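Local coordinates for protein-glutamate methylesterase/protein-glutamine glutaminase (Thermotoga maritima, PDB 3SFT) that probably removes methyl groups from methylglutamate residues of chemoreceptors and deamidates specific receptor glutamines, acting through the catalytic domain present here, at residues R54-S57 with T62-E65; F76-P81 with V95-D100; K145-G150 with E173-Y178. All blocks are in the same frame, centred on the assembly; numbering follows the deposited sequence.

In the fold
The methylesterase domain of CheB is a doubly wound alpha/beta fold, and the three contacts sample both ends of its seven-stranded parallel sheet. Interaction 1 packs helix 48-58 on the outermost strand 62-65; the neighbouring strand 76-79 then carries interaction 2, where an antiparallel hairpin strand leans on it. These two touch directly, Lys-64 O lying 2.9 Å from Ile-79 N, with centres 13 Å apart. Interaction 3 sits across the chain's centre, beside the other outermost strand, 178-180, its centre 28 Å from that of interaction 1. Neither interaction 2 nor interaction 3 reaches the predicted active site: the side chains of Pro-81 and His-42, and of Tyr-175 and Asp-138, are each about 12 Å apart.

Interaction 1: R54-S57 with T62-E65; sequences RLDS and TVKE
Asp-56 and Val-63 meet where helix 48-58 turns back into strand 62-65, the outermost strand of the parallel sheet, and the single polar bond across the contact joins them. The amide of Val-63 gives its hydrogen to Asp-56 OD1, with 2.9 Å from Val-63 N to that oxygen and an N-H...O angle of 158°. OD1 receives it on its anti side, the amide nitrogen standing 22° out of the carboxylate plane. The torsion of Asp-56 makes this possible: CG lies anti to the backbone N (chi1 -169°), which carries the carboxylate across to the strand.

Apolar packing fills in beneath. Val-63 CB comes 3.8 Å from Asp-56 CB, so the stem of the acid lies against the valine, while Val-63 CG2 rests near the backbone of the helix, 3.9 Å from Leu-55 C. Its other methyl, CG1, meets the base of the leucine, with 4.0 Å from Val-63 CG1 to Leu-55 CB. Ile-26, in the loop after helix 18-22, touches both Leu-55 and Val-63 and adds to the same apolar patch.

The backbone of Thr-62 and Lys-64 pairs with strand 76-79, whereas the amide of Val-63 faces the helix. With an alanine at Asp-56 the stem would still touch the valine, but the amide of Val-63 would probably lose its acceptor. The chemistry thus implies a division of labour: a carboxylate takes up an edge-strand N-H, as a further strand might otherwise do, while the valine and leucine bury their hydrocarbon behind it.

Interaction 2: F76-P81 with V95-D100; sequences FVYIAP and VFFFLD
Phe-97 and Tyr-78 form a T-shaped aromatic pair that joins the antiparallel hairpin of strands 85-91 and 94-100 to the parallel sheet of this doubly wound fold. Their ring centroids are 4.8 Å apart and the planes stand at 70°, with the edge of Phe-97 directed at the face of Tyr-78. The phenylalanine does not point at the middle of the tyrosine: its CE2 stands 3.4 Å above the plane, displaced toward the rim, and its CZ lies close to the start of the ring, 3.5 Å from Tyr-78 CG. Tyr-78 CD2, in return, sits at the edge of the Phe-97 ring, in its plane.

Both aromatic side chains leave their strands toward the other segment. In Tyr-78, chi1 (-52°) sends the ring out toward the hairpin and chi2 (-87°) turns its face to Phe-97. The far end of this tyrosine is held separately, since its hydroxyl OH is hydrogen-bonded to the backbone N of Lys-73. Phe-97 also touches Val-38, Val-72 and Leu-86, so its ring belongs to the apolar layer between sheet and hairpin.

No hydrogen bond links the two segments; the nearest CA atoms, those of Pro-81 and Leu-99, are 8.7 Å apart, and side chains alone bridge the distance. A second, smaller bridge lies just beyond the end of strand 76-79, where Pro-81 also touches Glu-65. Here one leucine methyl meets the puckered ring, with 3.8 Å between Leu-99 CD2 and Pro-81 CG.

Interaction 3: K145-G150 with E173-Y178; sequences KVKFYG and EGYADY
The ring of Tyr-175 has the CB of Glu-173 over one face, 3.4 Å above the plane and toward the rim, while Lys-147 CG nears the ring obliquely from helix 140-148. Just past the end of that helix, and within 145-150 alone, the Tyr-149 ring carries Phe-148 CD2 over the centre of one face. The contact joins the end of one helix of the doubly wound fold to the loop between helix 166-172 and the outermost strand 178-180. Schellman motifs end both helices: Gly-150 and Gly-174 have positive phi, and Gly-150 N bonds back to Lys-147 O.

Lys-147 carries most of the contact. Its chain is bent at both chi2 (-50°) and chi3 (-54°), folding the methylenes past the loop backbone instead of stretching outward; Lys-147 CD passes 3.7 Å from Tyr-175 O, and CG lies 4.2 Å from Tyr-175 CB. The bends deliver the ammonium to Asp-177, whose side chain comes from the opposite direction.

That salt bridge is uneven. The stronger bond uses the syn lone pair of Asp-177 OD2, and this oxygen also accepts the backbone N-H of Val-153 in the neighbouring strand 152-156. Lys-147 NZ has a further partner in the carbonyl O of Gly-151, so lysine and carboxylate are both tied to backbone near the start of that strand. The two charges probably stabilise one another at this partly exposed site. Lys-147 NZ stands 2.8 Å from Asp-177 OD2, but the weak second bond, from Lys-147 NZ to Asp-177 OD1, measures 3.1 Å.

Interaction 1: R54-S57 with T62-E65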
ATOM      1  N   ARG A  54      11.541   4.371 -10.890  1.00 25.22           N
ATOM      2  CA  ARG A  54      10.665   4.061 -12.018  1.00 23.35           C
ATOM      3  C   ARG A  54       9.371   4.875 -11.953  1.00 23.44           C
ATOM      4  O   ARG A  54       8.990   5.525 -12.931  1.00 22.76           O
ATOM      5  CB  ARG A  54      10.336   2.567 -12.002  1.00 23.69           C
ATOM      6  CG  ARG A  54       9.255   2.103 -12.978  1.00 23.52           C
ATOM      7  CD  ARG A  54       8.601   0.840 -12.427  1.00 24.02           C
ATOM      8  NE  ARG A  54       7.679   0.198 -13.359  1.00 22.69           N
ATOM      9  CZ  ARG A  54       7.879  -1.007 -13.883  1.00 22.91           C
ATOM     10  NH1 ARG A  54       8.977  -1.692 -13.578  1.00 21.24           N
ATOM     11  NH2 ARG A  54       6.949  -1.565 -14.644  1.00 21.66           N
ATOM     12  N   LEU A  55       8.708   4.843 -10.798  1.00 22.90           N
ATOM     13  CA  LEU A  55       7.454   5.568 -10.596  1.00 22.44           C
ATOM     14  C   LEU A  55       7.629   7.089 -10.454  1.00 24.10           C
ATOM     15  O   LEU A  55       6.775   7.859 -10.888  1.00 25.25           O
ATOM     16  CB  LEU A  55       6.704   5.008  -9.383  1.00 20.85           C
ATOM     17  CG  LEU A  55       6.222   3.556  -9.471  1.00 18.17           C
ATOM     18  CD1 LEU A  55       5.602   3.158  -8.152  1.00 17.70           C
ATOM     19  CD2 LEU A  55       5.216   3.397 -10.617  1.00 16.34           C
ATOM     20  N   ASP A  56       8.733   7.519  -9.853  1.00 25.39           N
ATOM     21  CA  ASP A  56       8.987   8.946  -9.682  1.00 27.55           C
ATOM     22  C   ASP A  56       9.143   9.630 -11.039  1.00 27.74           C
ATOM     23  O   ASP A  56       8.684  10.755 -11.228  1.00 27.90           O
ATOM     24  CB  ASP A  56      10.245   9.171  -8.838  1.00 28.75           C
ATOM     25  CG  ASP A  56      10.407  10.621  -8.407  1.00 31.45           C
ATOM     26  OD1 ASP A  56       9.542  11.123  -7.662  1.00 32.22           O
ATOM     27  OD2 ASP A  56      11.397  11.262  -8.822  1.00 34.49           O
ATOM     28  N   SER A  57       9.742   8.918 -11.992  1.00 28.66           N
ATOM     29  CA  SER A  57       9.977   9.447 -13.334  1.00 31.56           C
ATOM     30  C   SER A  57       8.722   9.698 -14.157  1.00 30.09           C
ATOM     31  O   SER A  57       8.710  10.567 -15.024  1.00 31.63           O
ATOM     32  CB  SER A  57      10.910   8.520 -14.124  1.00 32.91           C
ATOM     33  OG  SER A  57      12.207   8.504 -13.555  1.00 36.98           O
ATOM     34  N   THR A  62       5.709  12.808  -5.579  1.00 24.68           N
ATOM     35  CA  THR A  62       7.110  12.503  -5.322  1.00 25.68           C
ATOM     36  C   THR A  62       7.214  11.087  -4.766  1.00 25.62           C
ATOM     37  O   THR A  62       6.707  10.797  -3.681  1.00 26.33           O
ATOM     38  CB  THR A  62       7.734  13.503  -4.328  1.00 26.16           C
ATOM     39  OG1 THR A  62       7.626  14.829  -4.861  1.00 25.50           O
ATOM     40  CG2 THR A  62       9.209  13.176  -4.093  1.00 25.63           C
ATOM     41  N   VAL A  63       7.852  10.204  -5.531  1.00 24.52           N
ATOM     42  CA  VAL A  63       8.010   8.813  -5.127  1.00 22.68           C
ATOM     43  C   VAL A  63       9.415   8.554  -4.613  1.00 23.54           C
ATOM     44  O   VAL A  63      10.402   8.806  -5.306  1.00 24.31           O
ATOM     45  CB  VAL A  63       7.707   7.843  -6.290  1.00 22.93           C
ATOM     46  CG1 VAL A  63       7.739   6.406  -5.795  1.00 20.78           C
ATOM     47  CG2 VAL A  63       6.351   8.168  -6.918  1.00 20.24           C
ATOM     48  N   LYS A  64       9.496   8.016  -3.402  1.00 22.27           N
ATOM     49  CA  LYS A  64      10.780   7.728  -2.786  1.00 23.45           C
ATOM     50  C   LYS A  64      10.651   6.533  -1.867  1.00 24.02           C
ATOM     51  O   LYS A  64       9.551   6.063  -1.588  1.00 25.19           O
ATOM     52  CB  LYS A  64      11.264   8.938  -1.972  1.00 24.22           C
ATOM     53  CG  LYS A  64      10.376   9.279  -0.766  1.00 24.58           C
ATOM     54  CD  LYS A  64      10.821  10.558  -0.057  1.00 25.16           C
ATOM     55  CE  LYS A  64      12.169  10.397   0.610  1.00 26.14           C
ATOM     56  NZ  LYS A  64      12.120   9.367   1.681  1.00 27.12           N
ATOM     57  N   GLU A  65      11.792   6.065  -1.382  1.00 23.93           N
ATOM     58  CA  GLU A  65      11.846   4.944  -0.469  1.00 25.00           C
ATOM     59  C   GLU A  65      11.529   5.492   0.928  1.00 26.00           C
ATOM     60  O   GLU A  65      11.945   6.601   1.269  1.00 23.90           O
ATOM     61  CB  GLU A  65      13.253   4.348  -0.507  1.00 28.53           C
ATOM     62  CG  GLU A  65      13.340   2.886  -0.114  1.00 35.26           C
ATOM     63  CD  GLU A  65      14.601   2.208  -0.636  1.00 37.09           C
ATOM     64  OE1 GLU A  65      14.487   1.082  -1.168  1.00 36.24           O
ATOM     65  OE2 GLU A  65      15.701   2.796  -0.516  1.00 40.27           O
TER

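Interaction 2: F76-P81 with V95-D100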
ATOM      1  N   PHE A  76       3.302  12.478  -1.358  1.00 22.45           N
ATOM      2  CA  PHE A  76       4.397  11.521  -1.487  1.00 22.09           C
ATOM      3  C   PHE A  76       3.889  10.083  -1.589  1.00 22.40           C
ATOM      4  O   PHE A  76       2.809   9.750  -1.093  1.00 20.58           O
ATOM      5  CB  PHE A  76       5.328  11.592  -0.275  1.00 25.54           C
ATOM      6  CG  PHE A  76       6.143  12.851  -0.192  1.00 28.67           C
ATOM      7  CD1 PHE A  76       7.447  12.878  -0.680  1.00 28.99           C
ATOM      8  CD2 PHE A  76       5.623  14.000   0.402  1.00 28.98           C
ATOM      9  CE1 PHE A  76       8.229  14.031  -0.577  1.00 30.42           C
ATOM     10  CE2 PHE A  76       6.394  15.164   0.511  1.00 30.32           C
ATOM     11  CZ  PHE A  76       7.700  15.177   0.020  1.00 30.23           C
ATOM     12  N   VAL A  77       4.692   9.239  -2.233  1.00 21.03           N
ATOM     13  CA  VAL A  77       4.409   7.823  -2.387  1.00 19.51           C
ATOM     14  C   VAL A  77       5.674   7.156  -1.852  1.00 21.75           C
ATOM     15  O   VAL A  77       6.771   7.364  -2.378  1.00 22.51           O
ATOM     16  CB  VAL A  77       4.162   7.447  -3.869  1.00 19.70           C
ATOM     17  CG1 VAL A  77       3.903   5.943  -4.006  1.00 18.62           C
ATOM     18  CG2 VAL A  77       2.969   8.224  -4.408  1.00 14.15           C
ATOM     19  N   TYR A  78       5.530   6.432  -0.746  1.00 20.39           N
ATOM     20  CA  TYR A  78       6.665   5.776  -0.107  1.00 19.38           C
ATOM     21  C   TYR A  78       6.749   4.277  -0.393  1.00 18.96           C
ATOM     22  O   TYR A  78       5.799   3.540  -0.145  1.00 19.60           O
ATOM     23  CB  TYR A  78       6.608   5.998   1.404  1.00 18.05           C
ATOM     24  CG  TYR A  78       6.468   7.445   1.828  1.00 21.22           C
ATOM     25  CD1 TYR A  78       7.593   8.253   2.007  1.00 20.31           C
ATOM     26  CD2 TYR A  78       5.211   8.002   2.070  1.00 21.04           C
ATOM     27  CE1 TYR A  78       7.469   9.578   2.416  1.00 23.19           C
ATOM     28  CE2 TYR A  78       5.075   9.325   2.480  1.00 22.22           C
ATOM     29  CZ  TYR A  78       6.208  10.106   2.652  1.00 22.58           C
ATOM     30  OH  TYR A  78       6.085  11.410   3.057  1.00 22.62           O
ATOM     31  N   ILE A  79       7.895   3.838  -0.907  1.00 16.95           N
ATOM     32  CA  ILE A  79       8.123   2.429  -1.213  1.00 18.58           C
ATOM     33  C   ILE A  79       8.853   1.811  -0.019  1.00 19.37           C
ATOM     34  O   ILE A  79       9.888   2.328   0.413  1.00 19.28           O
ATOM     35  CB  ILE A  79       9.016   2.253  -2.475  1.00 19.16           C
ATOM     36  CG1 ILE A  79       8.435   3.012  -3.676  1.00 19.03           C
ATOM     37  CG2 ILE A  79       9.201   0.787  -2.788  1.00 18.60           C
ATOM     38  CD1 ILE A  79       6.975   2.707  -3.990  1.00 20.64           C
ATOM     39  N   ALA A  80       8.316   0.722   0.525  1.00 17.95           N
ATOM     40  CA  ALA A  80       8.951   0.067   1.668  1.00 18.50           C
ATOM     41  C   ALA A  80      10.309  -0.531   1.276  1.00 19.23           C
ATOM     42  O   ALA A  80      10.416  -1.226   0.271  1.00 17.94           O
ATOM     43  CB  ALA A  80       8.033  -1.016   2.232  1.00 16.81           C
ATOM     44  N   PRO A  81      11.374  -0.217   2.034  1.00 20.66           N
ATOM     45  CA  PRO A  81      12.712  -0.741   1.743  1.00 21.68           C
ATOM     46  C   PRO A  81      12.828  -2.206   2.172  1.00 24.01           C
ATOM     47  O   PRO A  81      12.043  -2.678   3.002  1.00 25.01           O
ATOM     48  CB  PRO A  81      13.613   0.164   2.582  1.00 21.49           C
ATOM     49  CG  PRO A  81      12.777   0.427   3.785  1.00 22.23           C
ATOM     50  CD  PRO A  81      11.417   0.717   3.175  1.00 21.37           C
ATOM     51  N   VAL A  95       2.446  11.450  12.001  1.00 25.38           N
ATOM     52  CA  VAL A  95       2.727  10.037  11.760  1.00 23.47           C
ATOM     53  C   VAL A  95       4.126   9.844  11.180  1.00 22.84           C
ATOM     54  O   VAL A  95       4.533  10.555  10.259  1.00 22.44           O
ATOM     55  CB  VAL A  95       1.669   9.395  10.834  1.00 22.97           C
ATOM     56  CG1 VAL A  95       1.980   7.915  10.622  1.00 20.60           C
ATOM     57  CG2 VAL A  95       0.283   9.544  11.452  1.00 21.88           C
ATOM     58  N   PHE A  96       4.853   8.880  11.738  1.00 20.85           N
ATOM     59  CA  PHE A  96       6.219   8.592  11.316  1.00 22.20           C
ATOM     60  C   PHE A  96       6.429   7.114  11.003  1.00 22.63           C
ATOM     61  O   PHE A  96       5.756   6.247  11.564  1.00 23.80           O
ATOM     62  CB  PHE A  96       7.206   9.004  12.424  1.00 20.69           C
ATOM     63  CG  PHE A  96       7.142  10.464  12.786  1.00 21.38           C
ATOM     64  CD1 PHE A  96       7.966  11.390  12.151  1.00 20.92           C
ATOM     65  CD2 PHE A  96       6.250  10.918  13.754  1.00 21.91           C
ATOM     66  CE1 PHE A  96       7.902  12.752  12.472  1.00 21.55           C
ATOM     67  CE2 PHE A  96       6.178  12.279  14.081  1.00 23.59           C
ATOM     68  CZ  PHE A  96       7.010  13.196  13.434  1.00 21.16           C
ATOM     69  N   PHE A  97       7.375   6.835  10.112  1.00 22.22           N
ATOM     70  CA  PHE A  97       7.712   5.464   9.745  1.00 23.43           C
ATOM     71  C   PHE A  97       8.741   4.914  10.722  1.00 24.29           C
ATOM     72  O   PHE A  97       9.470   5.664  11.368  1.00 25.23           O
ATOM     73  CB  PHE A  97       8.380   5.412   8.364  1.00 22.76           C
ATOM     74  CG  PHE A  97       7.463   5.696   7.216  1.00 23.12           C
ATOM     75  CD1 PHE A  97       6.379   4.866   6.951  1.00 20.53           C
ATOM     76  CD2 PHE A  97       7.711   6.767   6.366  1.00 21.03           C
ATOM     77  CE1 PHE A  97       5.555   5.096   5.854  1.00 20.48           C
ATOM     78  CE2 PHE A  97       6.896   7.006   5.268  1.00 23.12           C
ATOM     79  CZ  PHE A  97       5.812   6.164   5.011  1.00 22.10           C
ATOM     80  N   PHE A  98       8.798   3.596  10.820  1.00 24.90           N
ATOM     81  CA  PHE A  98       9.806   2.939  11.634  1.00 26.69           C
ATOM     82  C   PHE A  98      10.098   1.591  11.002  1.00 27.68           C
ATOM     83  O   PHE A  98       9.202   0.947  10.451  1.00 27.48           O
ATOM     84  CB  PHE A  98       9.439   2.843  13.128  1.00 26.74           C
ATOM     85  CG  PHE A  98       8.339   1.868  13.454  1.00 26.97           C
ATOM     86  CD1 PHE A  98       8.610   0.512  13.599  1.00 27.25           C
ATOM     87  CD2 PHE A  98       7.047   2.322  13.706  1.00 26.92           C
ATOM     88  CE1 PHE A  98       7.612  -0.379  13.997  1.00 27.62           C
ATOM     89  CE2 PHE A  98       6.043   1.442  14.106  1.00 26.98           C
ATOM     90  CZ  PHE A  98       6.329   0.089  14.252  1.00 27.32           C
ATOM     91  N   LEU A  99      11.379   1.243  10.960  1.00 28.66           N
ATOM     92  CA  LEU A  99      11.806  -0.014  10.373  1.00 30.55           C
ATOM     93  C   LEU A  99      11.892  -1.086  11.445  1.00 32.73           C
ATOM     94  O   LEU A  99      12.711  -1.018  12.362  1.00 34.05           O
ATOM     95  CB  LEU A  99      13.137   0.168   9.640  1.00 29.80           C
ATOM     96  CG  LEU A  99      13.074   1.153   8.466  1.00 28.97           C
ATOM     97  CD1 LEU A  99      14.431   1.275   7.798  1.00 29.25           C
ATOM     98  CD2 LEU A  99      12.026   0.697   7.459  1.00 27.52           C
ATOM     99  N   ASP A 100      10.997  -2.055  11.335  1.00 34.69           N
ATOM    100  CA  ASP A 100      10.904  -3.148  12.284  1.00 37.93           C
ATOM    101  C   ASP A 100      11.566  -4.400  11.714  1.00 39.93           C
ATOM    102  O   ASP A 100      11.405  -4.714  10.533  1.00 39.42           O
ATOM    103  CB  ASP A 100       9.422  -3.394  12.589  1.00 38.03           C
ATOM    104  CG  ASP A 100       9.202  -4.486  13.603  1.00 38.31           C
ATOM    105  OD1 ASP A 100       9.182  -4.187  14.815  1.00 40.39           O
ATOM    106  OD2 ASP A 100       9.029  -5.641  13.176  1.00 38.25           O
TER

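Interaction 3: K145-G150 with E173-Y178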
ATOM      1  N   LYS A 145      -8.007  -6.238   9.384  1.00 20.41           N
ATOM      2  CA  LYS A 145      -7.797  -5.146  10.334  1.00 22.68           C
ATOM      3  C   LYS A 145      -8.422  -3.840   9.853  1.00 20.34           C
ATOM      4  O   LYS A 145      -9.079  -3.141  10.621  1.00 20.36           O
ATOM      5  CB  LYS A 145      -6.299  -4.934  10.594  1.00 26.02           C
ATOM      6  CG  LYS A 145      -5.789  -5.544  11.903  1.00 35.31           C
ATOM      7  CD  LYS A 145      -5.666  -7.068  11.839  1.00 40.94           C
ATOM      8  CE  LYS A 145      -4.544  -7.531  10.911  1.00 43.72           C
ATOM      9  NZ  LYS A 145      -3.177  -7.464  11.518  1.00 48.31           N
ATOM     10  N   VAL A 146      -8.217  -3.528   8.574  1.00 19.09           N
ATOM     11  CA  VAL A 146      -8.759  -2.319   7.970  1.00 16.56           C
ATOM     12  C   VAL A 146     -10.272  -2.298   8.113  1.00 16.73           C
ATOM     13  O   VAL A 146     -10.840  -1.302   8.563  1.00 17.21           O
ATOM     14  CB  VAL A 146      -8.354  -2.198   6.475  1.00 16.52           C
ATOM     15  CG1 VAL A 146      -9.098  -1.046   5.804  1.00 14.96           C
ATOM     16  CG2 VAL A 146      -6.851  -1.970   6.361  1.00 15.43           C
ATOM     17  N   LYS A 147     -10.922  -3.404   7.761  1.00 15.80           N
ATOM     18  CA  LYS A 147     -12.371  -3.482   7.870  1.00 16.88           C
ATOM     19  C   LYS A 147     -12.828  -3.437   9.327  1.00 17.12           C
ATOM     20  O   LYS A 147     -13.837  -2.811   9.640  1.00 15.89           O
ATOM     21  CB  LYS A 147     -12.916  -4.736   7.174  1.00 14.13           C
ATOM     22  CG  LYS A 147     -12.714  -4.766   5.658  1.00 15.22           C
ATOM     23  CD  LYS A 147     -13.172  -3.473   4.972  1.00 13.19           C
ATOM     24  CE  LYS A 147     -14.613  -3.129   5.315  1.00 15.12           C
ATOM     25  NZ  LYS A 147     -15.033  -1.885   4.616  1.00 13.90           N
ATOM     26  N   PHE A 148     -12.076  -4.091  10.209  1.00 19.22           N
ATOM     27  CA  PHE A 148     -12.392  -4.110  11.641  1.00 22.28           C
ATOM     28  C   PHE A 148     -12.471  -2.675  12.188  1.00 23.65           C
ATOM     29  O   PHE A 148     -13.268  -2.392  13.084  1.00 23.64           O
ATOM     30  CB  PHE A 148     -11.334  -4.917  12.412  1.00 22.86           C
ATOM     31  CG  PHE A 148     -11.606  -5.032  13.892  1.00 27.36           C
ATOM     32  CD1 PHE A 148     -12.474  -6.005  14.380  1.00 28.74           C
ATOM     33  CD2 PHE A 148     -10.996  -4.162  14.799  1.00 27.89           C
ATOM     34  CE1 PHE A 148     -12.736  -6.113  15.752  1.00 30.83           C
ATOM     35  CE2 PHE A 148     -11.248  -4.258  16.169  1.00 27.88           C
ATOM     36  CZ  PHE A 148     -12.121  -5.236  16.649  1.00 29.20           C
ATOM     37  N   TYR A 149     -11.668  -1.776  11.623  1.00 23.20           N
ATOM     38  CA  TYR A 149     -11.648  -0.380  12.048  1.00 24.83           C
ATOM     39  C   TYR A 149     -12.504   0.552  11.183  1.00 24.58           C
ATOM     40  O   TYR A 149     -12.389   1.775  11.275  1.00 25.07           O
ATOM     41  CB  TYR A 149     -10.210   0.135  12.124  1.00 26.85           C
ATOM     42  CG  TYR A 149      -9.465  -0.359  13.341  1.00 30.93           C
ATOM     43  CD1 TYR A 149      -9.868   0.016  14.623  1.00 33.01           C
ATOM     44  CD2 TYR A 149      -8.369  -1.211  13.218  1.00 31.52           C
ATOM     45  CE1 TYR A 149      -9.201  -0.443  15.752  1.00 33.59           C
ATOM     46  CE2 TYR A 149      -7.693  -1.679  14.343  1.00 33.66           C
ATOM     47  CZ  TYR A 149      -8.117  -1.289  15.606  1.00 35.21           C
ATOM     48  OH  TYR A 149      -7.456  -1.744  16.725  1.00 38.02           O
ATOM     49  N   GLY A 150     -13.356  -0.023  10.339  1.00 20.63           N
ATOM     50  CA  GLY A 150     -14.220   0.791   9.502  1.00 18.85           C
ATOM     51  C   GLY A 150     -13.584   1.397   8.268  1.00 17.55           C
ATOM     52  O   GLY A 150     -14.173   2.272   7.632  1.00 16.28           O
ATOM     53  N   GLU A 173     -12.598 -13.607   1.391  1.00 20.97           N
ATOM     54  CA  GLU A 173     -12.924 -13.426   2.801  1.00 20.61           C
ATOM     55  C   GLU A 173     -14.076 -12.438   2.947  1.00 21.74           C
ATOM     56  O   GLU A 173     -14.661 -12.308   4.023  1.00 23.07           O
ATOM     57  CB  GLU A 173     -11.717 -12.910   3.584  1.00 22.02           C
ATOM     58  CG  GLU A 173     -10.580 -13.900   3.727  1.00 24.25           C
ATOM     59  CD  GLU A 173     -11.012 -15.210   4.356  1.00 26.94           C
ATOM     60  OE1 GLU A 173     -11.631 -15.188   5.444  1.00 29.26           O
ATOM     61  OE2 GLU A 173     -10.729 -16.266   3.758  1.00 27.51           O
ATOM     62  N   GLY A 174     -14.391 -11.746   1.853  1.00 21.11           N
ATOM     63  CA  GLY A 174     -15.458 -10.764   1.853  1.00 21.10           C
ATOM     64  C   GLY A 174     -14.981  -9.394   2.316  1.00 22.37           C
ATOM     65  O   GLY A 174     -15.796  -8.534   2.651  1.00 21.48           O
ATOM     66  N   TYR A 175     -13.665  -9.174   2.284  1.00 20.57           N
ATOM     67  CA  TYR A 175     -13.085  -7.904   2.728  1.00 21.11           C
ATOM     68  C   TYR A 175     -13.020  -6.794   1.687  1.00 21.15           C
ATOM     69  O   TYR A 175     -12.746  -5.642   2.034  1.00 20.81           O
ATOM     70  CB  TYR A 175     -11.683  -8.121   3.303  1.00 20.38           C
ATOM     71  CG  TYR A 175     -11.632  -9.028   4.512  1.00 20.33           C
ATOM     72  CD1 TYR A 175     -12.697  -9.082   5.419  1.00 19.61           C
ATOM     73  CD2 TYR A 175     -10.522  -9.835   4.749  1.00 19.39           C
ATOM     74  CE1 TYR A 175     -12.652  -9.916   6.529  1.00 18.63           C
ATOM     75  CE2 TYR A 175     -10.468 -10.674   5.856  1.00 21.27           C
ATOM     76  CZ  TYR A 175     -11.538 -10.708   6.742  1.00 21.16           C
ATOM     77  OH  TYR A 175     -11.480 -11.526   7.841  1.00 23.06           O
ATOM     78  N   ALA A 176     -13.265  -7.130   0.423  1.00 19.25           N
ATOM     79  CA  ALA A 176     -13.202  -6.131  -0.638  1.00 19.88           C
ATOM     80  C   ALA A 176     -14.479  -5.312  -0.809  1.00 19.42           C
ATOM     81  O   ALA A 176     -15.568  -5.859  -0.946  1.00 19.98           O
ATOM     82  CB  ALA A 176     -12.815  -6.788  -1.969  1.00 17.18           C
ATOM     83  N   ASP A 177     -14.337  -3.992  -0.767  1.00 18.97           N
ATOM     84  CA  ASP A 177     -15.470  -3.097  -0.964  1.00 21.07           C
ATOM     85  C   ASP A 177     -15.564  -2.806  -2.457  1.00 20.35           C
ATOM     86  O   ASP A 177     -16.639  -2.526  -2.974  1.00 21.56           O
ATOM     87  CB  ASP A 177     -15.282  -1.784  -0.196  1.00 20.12           C
ATOM     88  CG  ASP A 177     -15.243  -1.987   1.302  1.00 20.27           C
ATOM     89  OD1 ASP A 177     -16.231  -2.501   1.864  1.00 22.14           O
ATOM     90  OD2 ASP A 177     -14.220  -1.634   1.919  1.00 20.71           O
ATOM     91  N   TYR A 178     -14.418  -2.876  -3.132  1.00 20.41           N
ATOM     92  CA  TYR A 178     -14.327  -2.636  -4.569  1.00 21.06           C
ATOM     93  C   TYR A 178     -13.358  -3.621  -5.217  1.00 22.09           C
ATOM     94  O   TYR A 178     -12.329  -3.977  -4.637  1.00 22.25           O
ATOM     95  CB  TYR A 178     -13.820  -1.214  -4.853  1.00 21.61           C
ATOM     96  CG  TYR A 178     -14.660  -0.114  -4.256  1.00 25.06           C
ATOM     97  CD1 TYR A 178     -15.830   0.320  -4.883  1.00 25.50           C
ATOM     98  CD2 TYR A 178     -14.293   0.490  -3.054  1.00 25.66           C
ATOM     99  CE1 TYR A 178     -16.615   1.329  -4.325  1.00 25.98           C
ATOM    100  CE2 TYR A 178     -15.070   1.496  -2.489  1.00 27.33           C
ATOM    101  CZ  TYR A 178     -16.228   1.909  -3.128  1.00 27.30           C
ATOM    102  OH  TYR A 178     -17.003   2.891  -2.554  1.00 29.61           O
TER